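Local coordinates for protein exoribonuclease II, mitochondrial (Candida glabrata, PDB 6F3H) that probably degrades RNA in mitochondria from the 3' end as the magnesium-binding, RNB-family exoribonuclease of the mtEXO degradosome, at residues A[389-402]-A[515-527]. The protein carries 1 engineered substitution. Numbering follows the deposited sequence.
Sequences RYDFGDMPVFCIDS and RLGIVSNFPKVTY. With MG (magnesium ion), chain E; nucleotides of chain C.
Val397 packs in the buried middle of this contact, with CB and CG1 against the Phe522 ring and CG2 at 3.9 Å from Val519 CB. The Val519 CG1 methyl also touches the Phe392 ring, and Cys399 SG meets Phe522 obliquely. Two backbone hydrogen bonds flank this core: Phe392 N bonds to Ile518 O, and Val397 N to Asn521 O at 2.8 Å.

The outer side is looser. Arg515 points the NH1 end of its guanidinium down onto the face of the exposed Tyr390 ring in a cation-pi contact, CZ 4.2 Å from the centroid, the two planes nearly perpendicular. Asn521, its CG anti to the backbone N (chi1 -178°), sends ND2 to Asp394 O at 2.7 Å while its amide stacks on the Asp394 carboxylate. One water links Asp391 OD1, Gly393 O and Ser520 OG.

At the far end Ile400 CG2 lies over the Tyr527 ring, 3.9 Å from its centroid. Tyr527 OH donates to A5 O2' of chain C at 2.9 Å. Both carboxylate oxygens of Asp401 bind the magnesium, so the contact reaches the RNA and metal site of the RNB domain; Asp410 shares that ion.

The short, weakly bonded strand 390-391 runs along the edge of the sheet beside strand 505-519, Phe392 packs edge-to-face with His425 and His427 of strand 421-429, and helix 543-567 touches Pro396, Phe398 and Pro523.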
loop_
_atom_site.group_PDB
_atom_site.type_symbol
_atom_site.label_atom_id
_atom_site.label_comp_id
_atom_site.label_asym_id
_atom_site.label_seq_id
_atom_site.Cartn_x
_atom_site.Cartn_y
_atom_site.Cartn_z
ATOM N N ARG A 389 21.922 -28.807 -1.706
ATOM C CA ARG A 389 21.397 -28.134 -0.531
ATOM C C ARG A 389 21.745 -28.861 0.761
ATOM O O ARG A 389 21.636 -30.089 0.837
ATOM C CB ARG A 389 19.883 -28.050 -0.669
ATOM C CG ARG A 389 19.462 -27.795 -2.092
ATOM C CD ARG A 389 17.973 -27.846 -2.221
ATOM N NE ARG A 389 17.344 -26.680 -1.633
ATOM C CZ ARG A 389 17.231 -25.519 -2.259
ATOM N NH1 ARG A 389 17.720 -25.377 -3.486
ATOM N NH2 ARG A 389 16.637 -24.503 -1.656
ATOM N N TYR A 390 22.139 -28.103 1.786
ATOM C CA TYR A 390 22.329 -28.670 3.124
ATOM C C TYR A 390 21.044 -29.295 3.674
ATOM O O TYR A 390 19.977 -28.689 3.601
ATOM C CB TYR A 390 22.802 -27.568 4.059
ATOM C CG TYR A 390 23.032 -28.018 5.477
ATOM C CD1 TYR A 390 21.979 -28.117 6.382
ATOM C CD2 TYR A 390 24.306 -28.343 5.920
ATOM C CE1 TYR A 390 22.191 -28.529 7.683
ATOM C CE2 TYR A 390 24.528 -28.750 7.221
ATOM C CZ TYR A 390 23.469 -28.837 8.096
ATOM O OH TYR A 390 23.694 -29.235 9.387
ATOM N N ASP A 391 21.132 -30.495 4.258
ATOM C CA ASP A 391 19.960 -31.129 4.860
ATOM C C ASP A 391 20.023 -31.079 6.381
ATOM O O ASP A 391 20.965 -31.596 6.989
ATOM C CB ASP A 391 19.777 -32.582 4.420
ATOM C CG ASP A 391 18.364 -33.119 4.756
ATOM O OD1 ASP A 391 17.828 -32.785 5.838
ATOM O OD2 ASP A 391 17.764 -33.854 3.932
ATOM N N PHE A 392 18.970 -30.522 6.984
ATOM C CA PHE A 392 18.809 -30.413 8.424
ATOM C C PHE A 392 18.192 -31.667 9.023
ATOM O O PHE A 392 18.063 -31.774 10.248
ATOM C CB PHE A 392 17.947 -29.193 8.739
ATOM C CG PHE A 392 18.555 -27.888 8.282
ATOM C CD1 PHE A 392 18.316 -27.403 6.987
ATOM C CD2 PHE A 392 19.380 -27.148 9.132
ATOM C CE1 PHE A 392 18.894 -26.189 6.542
ATOM C CE2 PHE A 392 19.953 -25.938 8.711
ATOM C CZ PHE A 392 19.711 -25.453 7.419
ATOM N N GLY A 393 17.828 -32.616 8.179
ATOM C CA GLY A 393 17.334 -33.885 8.654
ATOM C C GLY A 393 15.996 -33.781 9.340
ATOM O O GLY A 393 15.032 -33.211 8.816
ATOM N N ASP A 394 15.946 -34.345 10.534
ATOM C CA ASP A 394 14.728 -34.482 11.298
ATOM C C ASP A 394 14.625 -33.382 12.318
ATOM O O ASP A 394 13.687 -33.362 13.113
ATOM C CB ASP A 394 14.702 -35.847 11.993
ATOM C CG ASP A 394 13.325 -36.235 12.465
ATOM O OD1 ASP A 394 12.428 -36.338 11.607
ATOM O OD2 ASP A 394 13.141 -36.455 13.689
HETATM N N MSE A 395 15.586 -32.483 12.319
HETATM C CA MSE A 395 15.480 -31.307 13.117
HETATM C C MSE A 395 14.124 -30.665 12.902
HETATM O O MSE A 395 13.704 -30.461 11.754
HETATM C CB MSE A 395 16.573 -30.348 12.757
HETATM C CG MSE A 395 16.348 -29.002 13.333
HETATM SE SE MSE A 395 17.655 -27.747 12.656
HETATM C CE MSE A 395 18.044 -26.809 14.329
ATOM N N PRO A 396 13.442 -30.373 14.012
ATOM C CA PRO A 396 12.068 -29.861 13.952
ATOM C C PRO A 396 12.020 -28.380 13.650
ATOM O O PRO A 396 12.760 -27.571 14.223
ATOM C CB PRO A 396 11.518 -30.127 15.355
ATOM C CG PRO A 396 12.705 -30.273 16.212
ATOM C CD PRO A 396 13.957 -30.383 15.383
ATOM N N VAL A 397 11.077 -28.037 12.773
ATOM C CA VAL A 397 10.866 -26.688 12.265
ATOM C C VAL A 397 9.476 -26.229 12.642
ATOM O O VAL A 397 8.488 -26.828 12.206
ATOM C CB VAL A 397 10.994 -26.651 10.744
ATOM C CG1 VAL A 397 10.914 -25.250 10.276
ATOM C CG2 VAL A 397 12.304 -27.280 10.369
ATOM N N PHE A 398 9.395 -25.103 13.342
ATOM C CA PHE A 398 8.132 -24.557 13.808
ATOM C C PHE A 398 7.591 -23.484 12.857
ATOM O O PHE A 398 8.185 -22.409 12.720
ATOM C CB PHE A 398 8.321 -23.972 15.202
ATOM C CG PHE A 398 8.869 -24.941 16.217
ATOM C CD1 PHE A 398 8.066 -25.945 16.743
ATOM C CD2 PHE A 398 10.166 -24.805 16.699
ATOM C CE1 PHE A 398 8.562 -26.810 17.710
ATOM C CE2 PHE A 398 10.668 -25.665 17.667
ATOM C CZ PHE A 398 9.868 -26.665 18.172
ATOM N N CYS A 399 6.431 -23.756 12.249
ATOM C CA CYS A 399 5.720 -22.823 11.369
ATOM C C CYS A 399 4.481 -22.318 12.093
ATOM O O CYS A 399 3.408 -22.927 12.029
ATOM C CB CYS A 399 5.354 -23.496 10.056
ATOM S SG CYS A 399 6.791 -24.019 9.095
ATOM N N ILE A 400 4.637 -21.186 12.772
ATOM C CA ILE A 400 3.603 -20.640 13.649
ATOM C C ILE A 400 2.769 -19.674 12.822
ATOM O O ILE A 400 3.115 -18.502 12.680
ATOM C CB ILE A 400 4.211 -19.956 14.856
ATOM C CG1 ILE A 400 5.300 -20.847 15.411
ATOM C CG2 ILE A 400 3.130 -19.651 15.869
ATOM C CD1 ILE A 400 5.899 -20.305 16.623
ATOM N N ASP A 401 1.657 -20.165 12.278
ATOM C CA ASP A 401 0.750 -19.369 11.474
ATOM C C ASP A 401 -0.646 -19.558 12.090
ATOM O O ASP A 401 -0.809 -20.281 13.073
ATOM C CB ASP A 401 0.896 -19.771 9.997
ATOM C CG ASP A 401 1.967 -19.022 9.270
ATOM O OD1 ASP A 401 2.302 -17.873 9.701
ATOM O OD2 ASP A 401 2.507 -19.551 8.249
ATOM N N SER A 402 -1.628 -18.843 11.550
ATOM C CA SER A 402 -3.017 -19.038 11.942
ATOM C C SER A 402 -3.621 -20.266 11.270
ATOM O O SER A 402 -3.060 -20.850 10.339
ATOM C CB SER A 402 -3.872 -17.822 11.580
ATOM O OG SER A 402 -3.665 -16.721 12.445
ATOM N N ARG A 515 22.291 -20.519 3.682
ATOM C CA ARG A 515 22.415 -21.783 2.964
ATOM C C ARG A 515 21.098 -22.173 2.330
ATOM O O ARG A 515 20.029 -21.871 2.861
ATOM C CB ARG A 515 22.784 -22.965 3.847
ATOM C CG ARG A 515 24.167 -23.009 4.342
ATOM C CD ARG A 515 24.292 -24.161 5.329
ATOM N NE ARG A 515 24.181 -23.683 6.695
ATOM C CZ ARG A 515 23.952 -24.456 7.742
ATOM N NH1 ARG A 515 23.808 -25.761 7.591
ATOM N NH2 ARG A 515 23.874 -23.916 8.944
ATOM N N LEU A 516 21.189 -22.893 1.215
ATOM C CA LEU A 516 20.029 -23.541 0.616
ATOM C C LEU A 516 19.836 -24.858 1.334
ATOM O O LEU A 516 20.732 -25.698 1.301
ATOM C CB LEU A 516 20.235 -23.789 -0.877
ATOM C CG LEU A 516 20.529 -22.616 -1.833
ATOM C CD1 LEU A 516 20.590 -23.105 -3.283
ATOM C CD2 LEU A 516 19.559 -21.433 -1.701
ATOM N N GLY A 517 18.694 -25.042 1.989
ATOM C CA GLY A 517 18.549 -26.215 2.830
ATOM C C GLY A 517 17.447 -27.194 2.475
ATOM O O GLY A 517 16.836 -27.095 1.406
ATOM N N ILE A 518 17.218 -28.174 3.357
ATOM C CA ILE A 518 16.100 -29.103 3.270
ATOM C C ILE A 518 15.664 -29.379 4.694
ATOM O O ILE A 518 16.481 -29.429 5.618
ATOM C CB ILE A 518 16.426 -30.441 2.563
ATOM C CG1 ILE A 518 16.941 -30.223 1.157
ATOM C CG2 ILE A 518 15.207 -31.362 2.485
ATOM C CD1 ILE A 518 17.533 -31.468 0.556
ATOM N N VAL A 519 14.365 -29.560 4.869
ATOM C CA VAL A 519 13.779 -29.821 6.169
ATOM C C VAL A 519 12.597 -30.734 5.918
ATOM O O VAL A 519 12.070 -30.795 4.808
ATOM C CB VAL A 519 13.320 -28.514 6.847
ATOM C CG1 VAL A 519 14.486 -27.576 7.094
ATOM C CG2 VAL A 519 12.299 -27.846 5.982
ATOM N N SER A 520 12.186 -31.474 6.937
ATOM C CA SER A 520 11.015 -32.300 6.687
ATOM C C SER A 520 10.228 -32.563 7.952
ATOM O O SER A 520 9.124 -33.107 7.893
ATOM C CB SER A 520 11.421 -33.620 6.041
ATOM O OG SER A 520 12.677 -34.054 6.541
ATOM N N ASN A 521 10.754 -32.170 9.097
ATOM C CA ASN A 521 10.055 -32.427 10.344
ATOM C C ASN A 521 9.394 -31.131 10.761
ATOM O O ASN A 521 10.052 -30.241 11.296
ATOM C CB ASN A 521 11.015 -32.926 11.411
ATOM C CG ASN A 521 10.315 -33.258 12.716
ATOM O OD1 ASN A 521 9.103 -33.514 12.748
ATOM N ND2 ASN A 521 11.077 -33.250 13.805
ATOM N N PHE A 522 8.084 -31.045 10.550
ATOM C CA PHE A 522 7.293 -29.840 10.831
ATOM C C PHE A 522 6.258 -30.114 11.919
ATOM O O PHE A 522 5.163 -30.619 11.617
ATOM C CB PHE A 522 6.557 -29.345 9.587
ATOM C CG PHE A 522 7.429 -28.875 8.460
ATOM C CD1 PHE A 522 8.258 -27.766 8.591
ATOM C CD2 PHE A 522 7.362 -29.527 7.232
ATOM C CE1 PHE A 522 9.030 -27.343 7.520
ATOM C CE2 PHE A 522 8.122 -29.107 6.175
ATOM C CZ PHE A 522 8.952 -28.009 6.317
ATOM N N PRO A 523 6.525 -29.760 13.177
ATOM C CA PRO A 523 5.478 -29.816 14.210
ATOM C C PRO A 523 4.254 -28.936 13.896
ATOM O O PRO A 523 4.379 -27.793 13.435
ATOM C CB PRO A 523 6.215 -29.335 15.462
ATOM C CG PRO A 523 7.621 -29.745 15.221
ATOM C CD PRO A 523 7.859 -29.532 13.762
ATOM N N LYS A 524 3.055 -29.489 14.144
ATOM C CA LYS A 524 1.795 -28.788 13.888
ATOM C C LYS A 524 1.526 -27.739 14.959
ATOM O O LYS A 524 1.283 -28.083 16.121
ATOM C CB LYS A 524 0.635 -29.778 13.835
ATOM N N VAL A 525 1.482 -26.466 14.555
ATOM C CA VAL A 525 1.483 -25.363 15.509
ATOM C C VAL A 525 0.703 -24.190 14.950
ATOM O O VAL A 525 0.701 -23.923 13.746
ATOM C CB VAL A 525 2.912 -24.907 15.878
ATOM C CG1 VAL A 525 3.470 -25.808 16.918
ATOM C CG2 VAL A 525 3.806 -24.892 14.641
ATOM N N THR A 526 0.082 -23.463 15.862
ATOM C CA THR A 526 -0.635 -22.241 15.588
ATOM C C THR A 526 -0.236 -21.257 16.670
ATOM O O THR A 526 0.253 -21.652 17.728
ATOM C CB THR A 526 -2.139 -22.476 15.613
ATOM O OG1 THR A 526 -2.506 -22.935 16.919
ATOM C CG2 THR A 526 -2.517 -23.522 14.605
ATOM N N TYR A 527 -0.435 -19.969 16.407
ATOM C CA TYR A 527 -0.135 -18.995 17.442
ATOM C C TYR A 527 -0.894 -19.321 18.711
ATOM O O TYR A 527 -0.373 -19.119 19.809
ATOM C CB TYR A 527 -0.479 -17.592 16.980
ATOM C CG TYR A 527 0.422 -16.991 15.910
ATOM C CD1 TYR A 527 1.631 -16.382 16.239
ATOM C CD2 TYR A 527 0.007 -16.943 14.581
ATOM C CE1 TYR A 527 2.430 -15.804 15.260
ATOM C CE2 TYR A 527 0.788 -16.362 13.606
ATOM C CZ TYR A 527 1.997 -15.798 13.942
ATOM O OH TYR A 527 2.763 -15.232 12.948
HETATM MG MG MG E . 3.987 -18.279 9.259
ATOM P P A C 5 6.836 -11.277 8.526
ATOM O OP1 A C 5 7.929 -12.094 7.955
ATOM O OP2 A C 5 6.363 -10.077 7.778
ATOM O "O5'" A C 5 5.593 -12.239 8.696
ATOM C "C5'" A C 5 5.737 -13.423 9.453
ATOM C "C4'" A C 5 4.413 -14.016 9.842
ATOM O "O4'" A C 5 3.698 -13.106 10.711
ATOM C "C3'" A C 5 3.438 -14.294 8.712
ATOM O "O3'" A C 5 3.709 -15.516 8.065
ATOM C "C2'" A C 5 2.108 -14.294 9.437
ATOM O "O2'" A C 5 1.938 -15.507 10.155
ATOM C "C1'" A C 5 2.324 -13.162 10.432
ATOM N N9 A C 5 1.966 -11.896 9.813
ATOM C C8 A C 5 2.757 -10.991 9.150
ATOM N N7 A C 5 2.097 -9.968 8.667
ATOM C C5 A C 5 0.797 -10.260 9.034
ATOM C C6 A C 5 -0.401 -9.573 8.837
ATOM N N6 A C 5 -0.477 -8.405 8.186
ATOM N N1 A C 5 -1.518 -10.152 9.343
ATOM C C2 A C 5 -1.431 -11.325 9.995
ATOM N N3 A C 5 -0.360 -12.074 10.253
ATOM C C4 A C 5 0.706 -11.455 9.730
ATOM P P C C 6 3.758 -15.580 6.480
ATOM O OP1 C C 6 4.126 -16.952 6.108
ATOM O OP2 C C 6 4.512 -14.421 5.975
ATOM O "O5'" C C 6 2.237 -15.477 6.082
ATOM C "C5'" C C 6 1.300 -16.358 6.681
ATOM C "C4'" C C 6 -0.127 -15.952 6.394
ATOM O "O4'" C C 6 -0.486 -14.742 7.115
ATOM C "C3'" C C 6 -0.469 -15.604 4.964
ATOM O "O3'" C C 6 -0.577 -16.727 4.116
ATOM C "C2'" C C 6 -1.783 -14.892 5.152
ATOM O "O2'" C C 6 -2.751 -15.847 5.523
ATOM C "C1'" C C 6 -1.482 -14.057 6.394
ATOM N N1 C C 6 -1.028 -12.682 6.044
ATOM C C2 C C 6 -2.019 -11.702 5.790
ATOM O O2 C C 6 -3.210 -11.998 5.896
ATOM N N3 C C 6 -1.731 -10.432 5.445
ATOM C C4 C C 6 -0.463 -10.105 5.331
ATOM N N4 C C 6 -0.221 -8.832 4.997
ATOM C C5 C C 6 0.580 -11.060 5.576
ATOM C C6 C C 6 0.272 -12.319 5.914
HETATM O O HOH W 1 15.068 -33.155 5.973
HETATM O O HOH W 2 2.456 -26.100 11.475
HETATM O O HOH W 3 5.194 -17.721 10.705
HETATM O O HOH W 4 5.403 -19.521 8.657
#